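Local coordinates for protein cytochrome oxidase subunit II (Rhodothermus marinus, PDB 1W2L) that is the cytochrome c domain of subunit II of a caa3 oxygen oxidoreductase, holds a covalently bound heme c and probably hands electrons on to the copper A centre, at residues E54-L57 with R58-L62; K35-Y38 with G39-R42; E15-C18 with F19-H22. All coordinates share one frame; numbering follows the deposited sequence.

In the fold
All three contacts are local and all touch heme c, but each does so differently. Interaction 1 is partly buried and follows the helix 54-62 past one edge of the heme. Interaction 2 is more of a surface contact, a turn that leads into strand 41-43. The two touch each other: L57 packs on L37 and Y38, and Y56 packs on R42. Y56 and R42 meet the same heme propionate. Interaction 3, partly buried like interaction 1, lies on the other side of the chain's centre, about 16 Å and 18 Å from the centres of interactions 1 and 2. Here the heme is held by thioether bonds and an iron ligand instead of hydrogen bonds.

Interaction 1: residues E54-L57 with R58-L62; sequences ENYL and RESIL. With HEC (heme c), chain B; ACT (acetate ion), chain D.
Y56 and S60 face each other one turn apart on the helix 54-62, which borders the heme c pocket. S60 bonds twice to Y56 O. S60 N lies 2.9 Å from Y56 O in the usual helical bond. The side-chain S60 OG donates to the same Y56 O at 2.8 Å. The two donors reach the oxygen from opposite faces of the carbonyl plane, with OG tilted 35° out of it. The serine torsion sets this up: OG stands beside its own backbone N (chi1 -68°), turned back toward the preceding helical turn.

S60 OG also lies over one face of the Y56 ring, offset toward the rim and 3.3 Å from Y56 CZ. Y56 CG points away from its backbone N (chi1 168°), and this carries the ring along the helix to the heme. There Y56 OH donates to HEC O2A at 2.6 Å, and this propionate oxygen lies at the ring edge, in its plane. A phenylalanine in place of Y56 would probably keep the ring over S60 but leave HEC O2A without this hydroxyl donor.

The apolar residues add to the wall. L57 CD2 is 3.7 Å from HEC CMA, and I61 CD1 is 3.8 Å from HEC CMB. On the outer side of the helix, R58 forms a salt bridge with E85, and L62 CD1 sits over the centre of its guanidinium group. The chemistry implies a division of labour: carbon packs on the porphyrin edge, while the tyrosine hydroxyl, with R42 NE on the same oxygen, is likely to offset negative charge on the propionate.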
loop_
_atom_site.group_PDB
_atom_site.type_symbol
_atom_site.label_atom_id
_atom_site.label_comp_id
_atom_site.label_asym_id
_atom_site.label_seq_id
_atom_site.Cartn_x
_atom_site.Cartn_y
_atom_site.Cartn_z
ATOM N N GLU A 54 -4.252 0.869 9.701
ATOM C CA GLU A 54 -3.140 -0.068 9.651
ATOM C C GLU A 54 -3.561 -1.426 9.137
ATOM O O GLU A 54 -2.877 -2.052 8.310
ATOM C CB GLU A 54 -2.523 -0.223 11.030
ATOM C CG GLU A 54 -1.122 -0.672 11.152
ATOM C CD GLU A 54 -0.146 0.192 11.943
ATOM O OE1 GLU A 54 -0.307 1.435 12.138
ATOM O OE2 GLU A 54 0.890 -0.299 12.391
ATOM N N ASN A 55 -4.716 -1.925 9.642
ATOM C CA ASN A 55 -5.213 -3.209 9.182
ATOM C C ASN A 55 -5.517 -3.223 7.700
ATOM O O ASN A 55 -5.272 -4.227 6.999
ATOM C CB ASN A 55 -6.443 -3.644 9.964
ATOM C CG ASN A 55 -6.070 -4.221 11.314
ATOM O OD1 ASN A 55 -4.959 -4.634 11.500
ATOM N ND2 ASN A 55 -6.973 -4.208 12.223
ATOM N N TYR A 56 -6.079 -2.143 7.172
ATOM C CA TYR A 56 -6.328 -2.097 5.741
ATOM C C TYR A 56 -5.044 -2.142 4.938
ATOM O O TYR A 56 -4.975 -2.806 3.904
ATOM C CB TYR A 56 -7.151 -0.838 5.388
ATOM C CG TYR A 56 -7.182 -0.605 3.895
ATOM C CD1 TYR A 56 -7.994 -1.406 3.106
ATOM C CD2 TYR A 56 -6.398 0.316 3.269
ATOM C CE1 TYR A 56 -8.036 -1.248 1.737
ATOM C CE2 TYR A 56 -6.433 0.483 1.894
ATOM C CZ TYR A 56 -7.254 -0.304 1.124
ATOM O OH TYR A 56 -7.309 -0.175 -0.232
ATOM N N LEU A 57 -4.031 -1.419 5.370
ATOM C CA LEU A 57 -2.758 -1.440 4.666
ATOM C C LEU A 57 -2.162 -2.843 4.706
ATOM O O LEU A 57 -1.656 -3.348 3.713
ATOM C CB LEU A 57 -1.813 -0.392 5.233
ATOM C CG LEU A 57 -2.271 1.058 5.106
ATOM C CD1 LEU A 57 -1.252 1.999 5.755
ATOM C CD2 LEU A 57 -2.495 1.426 3.657
ATOM N N ARG A 58 -2.214 -3.486 5.866
ATOM C CA ARG A 58 -1.682 -4.831 6.049
ATOM C C ARG A 58 -2.414 -5.792 5.124
ATOM O O ARG A 58 -1.767 -6.621 4.444
ATOM C CB ARG A 58 -1.714 -5.259 7.545
ATOM C CG ARG A 58 -1.232 -6.630 7.910
ATOM C CD ARG A 58 -1.539 -6.861 9.425
ATOM N NE ARG A 58 -1.117 -8.260 9.606
ATOM C CZ ARG A 58 0.080 -8.717 9.790
ATOM N NH1 ARG A 58 1.075 -7.814 9.841
ATOM N NH2 ARG A 58 0.297 -10.041 9.936
ATOM N N GLU A 59 -3.718 -5.733 5.106
ATOM C CA GLU A 59 -4.572 -6.610 4.303
ATOM C C GLU A 59 -4.274 -6.388 2.809
ATOM O O GLU A 59 -4.227 -7.297 1.995
ATOM C CB GLU A 59 -6.052 -6.418 4.515
ATOM C CG GLU A 59 -7.051 -7.168 3.664
ATOM C CD GLU A 59 -8.466 -6.706 3.437
ATOM O OE1 GLU A 59 -8.800 -5.504 3.190
ATOM O OE2 GLU A 59 -9.373 -7.586 3.485
ATOM N N SER A 60 -4.084 -5.137 2.417
ATOM C CA SER A 60 -3.814 -4.789 1.045
ATOM C C SER A 60 -2.490 -5.404 0.557
ATOM O O SER A 60 -2.414 -5.819 -0.621
ATOM C CB SER A 60 -3.761 -3.269 0.876
ATOM O OG SER A 60 -5.012 -2.674 1.066
ATOM N N ILE A 61 -1.519 -5.481 1.422
ATOM C CA ILE A 61 -0.196 -5.997 1.078
ATOM C C ILE A 61 -0.164 -7.513 1.155
ATOM O O ILE A 61 0.355 -8.184 0.248
ATOM C CB ILE A 61 0.864 -5.349 2.017
ATOM C CG1 ILE A 61 0.944 -3.843 1.785
ATOM C CG2 ILE A 61 2.217 -6.010 1.825
ATOM C CD1 ILE A 61 1.715 -3.090 2.849
ATOM N N LEU A 62 -0.689 -8.092 2.221
ATOM C CA LEU A 62 -0.641 -9.512 2.516
ATOM C C LEU A 62 -1.748 -10.341 1.950
ATOM O O LEU A 62 -1.559 -11.558 1.776
ATOM C CB LEU A 62 -0.621 -9.808 4.018
ATOM C CG LEU A 62 0.641 -9.341 4.734
ATOM C CD1 LEU A 62 0.484 -9.536 6.222
ATOM C CD2 LEU A 62 1.854 -10.130 4.237
HETATM FE FE HEC B . -0.043 -1.984 -4.601
HETATM C CHA HEC B . -3.298 -1.086 -4.094
HETATM C CHB HEC B . 0.613 -1.447 -1.300
HETATM C CHC HEC B . 3.164 -2.968 -5.105
HETATM C CHD HEC B . -0.626 -2.155 -7.966
HETATM N NA HEC B . -1.146 -1.402 -3.009
HETATM C C1A HEC B . -2.495 -1.103 -3.003
HETATM C C2A HEC B . -2.814 -0.592 -1.694
HETATM C C3A HEC B . -1.741 -0.742 -0.905
HETATM C C4A HEC B . -0.653 -1.251 -1.725
HETATM C CMA HEC B . -1.561 -0.319 0.553
HETATM C CAA HEC B . -4.154 0.078 -1.366
HETATM C CBA HEC B . -4.027 1.514 -1.868
HETATM C CGA HEC B . -5.272 2.449 -1.695
HETATM O O1A HEC B . -5.177 3.476 -2.321
HETATM O O2A HEC B . -6.240 2.031 -1.006
HETATM N NB HEC B . 1.584 -2.160 -3.421
HETATM C C1B HEC B . 1.637 -1.856 -2.138
HETATM C C2B HEC B . 3.004 -2.069 -1.610
HETATM C C3B HEC B . 3.700 -2.570 -2.682
HETATM C C4B HEC B . 2.843 -2.595 -3.822
HETATM C CMB HEC B . 3.462 -1.759 -0.244
HETATM C CAB HEC B . 5.142 -3.016 -2.732
HETATM C CBB HEC B . 5.399 -4.096 -1.653
HETATM N NC HEC B . 1.046 -2.511 -6.182
HETATM C C1C HEC B . 2.391 -2.873 -6.166
HETATM C C2C HEC B . 2.793 -3.130 -7.572
HETATM C C3C HEC B . 1.738 -2.909 -8.349
HETATM C C4C HEC B . 0.632 -2.539 -7.511
HETATM C CMC HEC B . 4.220 -3.536 -7.943
HETATM C CAC HEC B . 1.674 -2.850 -9.881
HETATM C CBC HEC B . 2.055 -4.095 -10.648
HETATM N ND HEC B . -1.662 -1.719 -5.776
HETATM C C1D HEC B . -1.682 -1.798 -7.136
HETATM C C2D HEC B . -2.989 -1.444 -7.642
HETATM C C3D HEC B . -3.706 -1.179 -6.551
HETATM C C4D HEC B . -2.920 -1.343 -5.386
HETATM C CMD HEC B . -3.351 -1.391 -9.066
HETATM C CAD HEC B . -5.219 -0.730 -6.524
HETATM C CBD HEC B . -6.166 -1.921 -6.647
HETATM C CGD HEC B . -6.276 -2.655 -5.354
HETATM O O1D HEC B . -5.806 -3.823 -5.236
HETATM O O2D HEC B . -6.809 -2.060 -4.370
HETATM C C ACT D . -5.159 2.525 12.795
HETATM O O ACT D . -4.335 2.726 11.863
HETATM O OXT ACT D . -5.867 1.574 13.082
HETATM C CH3 ACT D . -5.274 3.726 13.784
#

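Interaction 2: residues K35-Y38 with G39-R42; sequences KGLY and GSTR. With HEC (heme c), chain B; ACT (acetate ion), chain D.
R42 reaches back past L37 to a heme propionate. Its chain leaves strand 41-43 at CB and bends at chi2 and chi3, so that it curls instead of stretching out. R42 CG comes within 3.7 Å of HEC O2A. CD lies about as near that oxygen and also touches L37 CD1. R42 NE makes the hydrogen bond: it donates to HEC O2A at 2.9 Å, with an N-H...O angle of 166°. This oxygen sits at the edge of the guanidinium group, in its plane. R42 NH1 turns to the other carboxylate oxygen and lies 2.9 Å from HEC O1A. R42 NH2 points back along the chain and donates to T41 O at 3.1 Å. The arginine thus spans both propionate oxygens, and its charge probably offsets theirs. L37 CD1 also touches this carboxylate, 3.5 Å from HEC CGA.

Between L37 and S40 the chain makes a type II beta turn. S40 N donates to L37 O at 3.0 Å, from above the carbonyl plane. S40 OG donates to the same L37 O at 2.6 Å, much closer to that plane. OG can do this because it stands between its own backbone N and carbonyl carbon (chi1 71°). G39 takes the third place of the turn with positive phi, where a CB would run into Y38 O. Y38 OH donates to an acetate oxygen, ACT O, at 2.7 Å.

The turn opens the small antiparallel sheet. R42 pairs with A50 of strand 49-51, while G39 and S40 bond to A52. L37 touches both L57 of helix 54-62 and I95 of helix 85-96. Y38 rests on L57 and K96 of the same two helices.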
loop_
_atom_site.group_PDB
_atom_site.type_symbol
_atom_site.label_atom_id
_atom_site.label_comp_id
_atom_site.label_asym_id
_atom_site.label_seq_id
_atom_site.Cartn_x
_atom_site.Cartn_y
_atom_site.Cartn_z
ATOM N N LYS A 35 0.758 9.033 -1.161
ATOM C CA LYS A 35 0.578 10.356 -0.608
ATOM C C LYS A 35 -0.852 10.560 -0.148
ATOM O O LYS A 35 -1.818 10.558 -0.890
ATOM C CB LYS A 35 1.035 11.441 -1.590
ATOM C CG LYS A 35 1.005 12.835 -0.938
ATOM C CD LYS A 35 1.399 13.927 -1.907
ATOM C CE LYS A 35 1.154 15.324 -1.335
ATOM N NZ LYS A 35 1.239 16.356 -2.389
ATOM N N GLY A 36 -0.963 10.754 1.192
ATOM C CA GLY A 36 -2.259 10.972 1.774
ATOM C C GLY A 36 -3.089 9.707 1.984
ATOM O O GLY A 36 -4.271 9.768 2.387
ATOM N N LEU A 37 -2.544 8.527 1.684
ATOM C CA LEU A 37 -3.306 7.311 1.751
ATOM C C LEU A 37 -3.749 6.969 3.170
ATOM O O LEU A 37 -4.915 6.725 3.464
ATOM C CB LEU A 37 -2.504 6.145 1.152
ATOM C CG LEU A 37 -3.043 4.756 1.390
ATOM C CD1 LEU A 37 -4.490 4.622 0.908
ATOM C CD2 LEU A 37 -2.158 3.706 0.726
ATOM N N TYR A 38 -2.810 6.916 4.123
ATOM C CA TYR A 38 -3.131 6.548 5.483
ATOM C C TYR A 38 -4.080 7.555 6.101
ATOM O O TYR A 38 -3.765 8.743 6.142
ATOM C CB TYR A 38 -1.861 6.434 6.321
ATOM C CG TYR A 38 -2.123 6.023 7.741
ATOM C CD1 TYR A 38 -2.576 4.745 8.070
ATOM C CD2 TYR A 38 -1.936 6.876 8.824
ATOM C CE1 TYR A 38 -2.824 4.348 9.362
ATOM C CE2 TYR A 38 -2.155 6.499 10.121
ATOM C CZ TYR A 38 -2.603 5.245 10.410
ATOM O OH TYR A 38 -2.815 4.897 11.708
ATOM N N GLY A 39 -5.195 7.035 6.584
ATOM C CA GLY A 39 -6.258 7.835 7.164
ATOM C C GLY A 39 -7.261 8.384 6.184
ATOM O O GLY A 39 -8.185 9.049 6.647
ATOM N N SER A 40 -7.147 8.059 4.901
ATOM C CA SER A 40 -8.116 8.454 3.887
ATOM C C SER A 40 -9.247 7.458 3.769
ATOM O O SER A 40 -9.097 6.323 4.215
ATOM C CB SER A 40 -7.418 8.641 2.543
ATOM O OG SER A 40 -6.993 7.418 1.983
ATOM N N THR A 41 -10.387 7.787 3.207
ATOM C CA THR A 41 -11.474 6.845 2.929
ATOM C C THR A 41 -11.279 6.227 1.540
ATOM O O THR A 41 -10.936 6.957 0.620
ATOM C CB THR A 41 -12.838 7.559 3.036
ATOM O OG1 THR A 41 -13.009 7.895 4.418
ATOM C CG2 THR A 41 -13.991 6.665 2.669
ATOM N N ARG A 42 -11.432 4.922 1.423
ATOM C CA ARG A 42 -11.343 4.169 0.195
ATOM C C ARG A 42 -12.713 3.639 -0.230
ATOM O O ARG A 42 -13.467 3.168 0.613
ATOM C CB ARG A 42 -10.363 3.004 0.313
ATOM C CG ARG A 42 -9.081 3.274 1.035
ATOM C CD ARG A 42 -8.319 4.486 0.608
ATOM N NE ARG A 42 -7.859 4.463 -0.758
ATOM C CZ ARG A 42 -8.055 5.303 -1.735
ATOM N NH1 ARG A 42 -7.486 5.053 -2.913
ATOM N NH2 ARG A 42 -8.809 6.400 -1.585
HETATM FE FE HEC B . -0.043 -1.984 -4.601
HETATM C CHA HEC B . -3.298 -1.086 -4.094
HETATM C CHB HEC B . 0.613 -1.447 -1.300
HETATM C CHC HEC B . 3.164 -2.968 -5.105
HETATM C CHD HEC B . -0.626 -2.155 -7.966
HETATM N NA HEC B . -1.146 -1.402 -3.009
HETATM C C1A HEC B . -2.495 -1.103 -3.003
HETATM C C2A HEC B . -2.814 -0.592 -1.694
HETATM C C3A HEC B . -1.741 -0.742 -0.905
HETATM C C4A HEC B . -0.653 -1.251 -1.725
HETATM C CMA HEC B . -1.561 -0.319 0.553
HETATM C CAA HEC B . -4.154 0.078 -1.366
HETATM C CBA HEC B . -4.027 1.514 -1.868
HETATM C CGA HEC B . -5.272 2.449 -1.695
HETATM O O1A HEC B . -5.177 3.476 -2.321
HETATM O O2A HEC B . -6.240 2.031 -1.006
HETATM N NB HEC B . 1.584 -2.160 -3.421
HETATM C C1B HEC B . 1.637 -1.856 -2.138
HETATM C C2B HEC B . 3.004 -2.069 -1.610
HETATM C C3B HEC B . 3.700 -2.570 -2.682
HETATM C C4B HEC B . 2.843 -2.595 -3.822
HETATM C CMB HEC B . 3.462 -1.759 -0.244
HETATM C CAB HEC B . 5.142 -3.016 -2.732
HETATM C CBB HEC B . 5.399 -4.096 -1.653
HETATM N NC HEC B . 1.046 -2.511 -6.182
HETATM C C1C HEC B . 2.391 -2.873 -6.166
HETATM C C2C HEC B . 2.793 -3.130 -7.572
HETATM C C3C HEC B . 1.738 -2.909 -8.349
HETATM C C4C HEC B . 0.632 -2.539 -7.511
HETATM C CMC HEC B . 4.220 -3.536 -7.943
HETATM C CAC HEC B . 1.674 -2.850 -9.881
HETATM C CBC HEC B . 2.055 -4.095 -10.648
HETATM N ND HEC B . -1.662 -1.719 -5.776
HETATM C C1D HEC B . -1.682 -1.798 -7.136
HETATM C C2D HEC B . -2.989 -1.444 -7.642
HETATM C C3D HEC B . -3.706 -1.179 -6.551
HETATM C C4D HEC B . -2.920 -1.343 -5.386
HETATM C CMD HEC B . -3.351 -1.391 -9.066
HETATM C CAD HEC B . -5.219 -0.730 -6.524
HETATM C CBD HEC B . -6.166 -1.921 -6.647
HETATM C CGD HEC B . -6.276 -2.655 -5.354
HETATM O O1D HEC B . -5.806 -3.823 -5.236
HETATM O O2D HEC B . -6.809 -2.060 -4.370
HETATM C C ACT D . -5.159 2.525 12.795
HETATM O O ACT D . -4.335 2.726 11.863
HETATM O OXT ACT D . -5.867 1.574 13.082
HETATM C CH3 ACT D . -5.274 3.726 13.784
#

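Interaction 3: residues E15-C18 with F19-H22; sequences EKAC and FSCH. With HEC (heme c), chain B.
C18, C21 and H22 form the CXXCH heme-attachment motif of c-type cytochromes, and the short turn between them is held by backbone bonds and by the S20 hydroxyl. The covalent bonds come first. C18 SG is joined to HEC CAB, and C21 SG to HEC CAC, each at 1.9 Å. Both sulfurs stand beside their own backbone N, with chi1 -43° for C18 and -64° for C21, which points them at these vinyl-derived carbons of the heme.

Metal coordination is the second kind. H22 NE2 binds HEC FE at 2.0 Å. M76 supplies the other axial ligand. H22 ND1 donates to P32 O, which fixes the rotation of the imidazole, and F34 stacks on the ring.

Hydrogen bonds close the turn. C18 O accepts from C21 N at 3.1 Å and from H22 N at 2.9 Å. The first donor lies above the carbonyl plane; the second comes nearly along the C=O axis. A17 O likewise takes two bonds from S20. S20 OG reaches A17 O at 2.7 Å, in the carbonyl plane, and S20 N comes from above that plane.

Packing is slighter. F19 CD1 lies 3.8 Å from A17 CA, and S20 OG is near HEC CMC.

The motif begins just beyond helix 5-15, with K16 and A17 between. Y13 of that helix touches C18 and F19 and hydrogen-bonds to H22 O. From helix 85-96, L91 packs against C18.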
loop_
_atom_site.group_PDB
_atom_site.type_symbol
_atom_site.label_atom_id
_atom_site.label_comp_id
_atom_site.label_asym_id
_atom_site.label_seq_id
_atom_site.Cartn_x
_atom_site.Cartn_y
_atom_site.Cartn_z
ATOM N N GLU A 15 13.093 -1.686 -3.297
ATOM C CA GLU A 15 13.554 -3.044 -3.581
ATOM C C GLU A 15 12.441 -4.007 -3.934
ATOM O O GLU A 15 12.680 -4.942 -4.747
ATOM C CB GLU A 15 14.350 -3.563 -2.371
ATOM C CG GLU A 15 15.601 -2.803 -2.069
ATOM C CD GLU A 15 16.319 -3.375 -0.865
ATOM O OE1 GLU A 15 15.564 -3.840 0.049
ATOM O OE2 GLU A 15 17.568 -3.316 -0.861
ATOM N N LYS A 16 11.283 -3.852 -3.335
ATOM C CA LYS A 16 10.155 -4.735 -3.550
ATOM C C LYS A 16 9.232 -4.265 -4.700
ATOM O O LYS A 16 8.194 -4.846 -4.900
ATOM C CB LYS A 16 9.347 -4.940 -2.261
ATOM C CG LYS A 16 10.174 -5.513 -1.130
ATOM C CD LYS A 16 10.495 -6.965 -1.452
ATOM C CE LYS A 16 11.150 -7.675 -0.288
ATOM N NZ LYS A 16 11.586 -9.041 -0.682
ATOM N N ALA A 17 9.648 -3.244 -5.415
ATOM C CA ALA A 17 9.025 -2.795 -6.668
ATOM C C ALA A 17 7.777 -1.946 -6.476
ATOM O O ALA A 17 7.145 -1.628 -7.463
ATOM C CB ALA A 17 8.757 -3.984 -7.593
ATOM N N CYS A 18 7.434 -1.569 -5.249
ATOM C CA CYS A 18 6.218 -0.774 -5.040
ATOM C C CYS A 18 6.242 0.504 -5.871
ATOM O O CYS A 18 5.224 0.920 -6.381
ATOM C CB CYS A 18 6.067 -0.409 -3.563
ATOM S SG CYS A 18 6.410 -1.692 -2.355
ATOM N N PHE A 19 7.437 1.086 -5.981
ATOM C CA PHE A 19 7.598 2.332 -6.691
ATOM C C PHE A 19 7.066 2.264 -8.113
ATOM O O PHE A 19 6.791 3.292 -8.732
ATOM C CB PHE A 19 9.067 2.756 -6.775
ATOM C CG PHE A 19 9.875 1.879 -7.722
ATOM C CD1 PHE A 19 10.431 0.689 -7.306
ATOM C CD2 PHE A 19 10.093 2.202 -9.060
ATOM C CE1 PHE A 19 11.117 -0.147 -8.162
ATOM C CE2 PHE A 19 10.752 1.393 -9.916
ATOM C CZ PHE A 19 11.266 0.200 -9.479
ATOM N N SER A 20 7.083 1.095 -8.706
ATOM C CA SER A 20 6.752 0.943 -10.104
ATOM C C SER A 20 5.266 1.201 -10.350
ATOM O O SER A 20 4.858 1.536 -11.480
ATOM C CB SER A 20 7.181 -0.408 -10.651
ATOM O OG SER A 20 6.505 -1.507 -10.101
ATOM N N CYS A 21 4.446 1.026 -9.345
ATOM C CA CYS A 21 2.998 1.182 -9.467
ATOM C C CYS A 21 2.428 2.246 -8.536
ATOM O O CYS A 21 1.284 2.621 -8.729
ATOM C CB CYS A 21 2.289 -0.155 -9.196
ATOM S SG CYS A 21 2.716 -1.397 -10.444
ATOM N N HIS A 22 3.200 2.682 -7.537
ATOM C CA HIS A 22 2.688 3.631 -6.530
ATOM C C HIS A 22 3.671 4.776 -6.353
ATOM O O HIS A 22 4.821 4.532 -5.920
ATOM C CB HIS A 22 2.574 2.915 -5.169
ATOM C CG HIS A 22 1.534 1.839 -5.093
ATOM N ND1 HIS A 22 0.186 2.093 -5.065
ATOM C CD2 HIS A 22 1.684 0.492 -4.988
ATOM C CE1 HIS A 22 -0.458 0.918 -4.951
ATOM N NE2 HIS A 22 0.445 -0.048 -4.907
HETATM FE FE HEC B . -0.043 -1.984 -4.601
HETATM C CHA HEC B . -3.298 -1.086 -4.094
HETATM C CHB HEC B . 0.613 -1.447 -1.300
HETATM C CHC HEC B . 3.164 -2.968 -5.105
HETATM C CHD HEC B . -0.626 -2.155 -7.966
HETATM N NA HEC B . -1.146 -1.402 -3.009
HETATM C C1A HEC B . -2.495 -1.103 -3.003
HETATM C C2A HEC B . -2.814 -0.592 -1.694
HETATM C C3A HEC B . -1.741 -0.742 -0.905
HETATM C C4A HEC B . -0.653 -1.251 -1.725
HETATM C CMA HEC B . -1.561 -0.319 0.553
HETATM C CAA HEC B . -4.154 0.078 -1.366
HETATM C CBA HEC B . -4.027 1.514 -1.868
HETATM C CGA HEC B . -5.272 2.449 -1.695
HETATM O O1A HEC B . -5.177 3.476 -2.321
HETATM O O2A HEC B . -6.240 2.031 -1.006
HETATM N NB HEC B . 1.584 -2.160 -3.421
HETATM C C1B HEC B . 1.637 -1.856 -2.138
HETATM C C2B HEC B . 3.004 -2.069 -1.610
HETATM C C3B HEC B . 3.700 -2.570 -2.682
HETATM C C4B HEC B . 2.843 -2.595 -3.822
HETATM C CMB HEC B . 3.462 -1.759 -0.244
HETATM C CAB HEC B . 5.142 -3.016 -2.732
HETATM C CBB HEC B . 5.399 -4.096 -1.653
HETATM N NC HEC B . 1.046 -2.511 -6.182
HETATM C C1C HEC B . 2.391 -2.873 -6.166
HETATM C C2C HEC B . 2.793 -3.130 -7.572
HETATM C C3C HEC B . 1.738 -2.909 -8.349
HETATM C C4C HEC B . 0.632 -2.539 -7.511
HETATM C CMC HEC B . 4.220 -3.536 -7.943
HETATM C CAC HEC B . 1.674 -2.850 -9.881
HETATM C CBC HEC B . 2.055 -4.095 -10.648
HETATM N ND HEC B . -1.662 -1.719 -5.776
HETATM C C1D HEC B . -1.682 -1.798 -7.136
HETATM C C2D HEC B . -2.989 -1.444 -7.642
HETATM C C3D HEC B . -3.706 -1.179 -6.551
HETATM C C4D HEC B . -2.920 -1.343 -5.386
HETATM C CMD HEC B . -3.351 -1.391 -9.066
HETATM C CAD HEC B . -5.219 -0.730 -6.524
HETATM C CBD HEC B . -6.166 -1.921 -6.647
HETATM C CGD HEC B . -6.276 -2.655 -5.354
HETATM O O1D HEC B . -5.806 -3.823 -5.236
HETATM O O2D HEC B . -6.809 -2.060 -4.370
#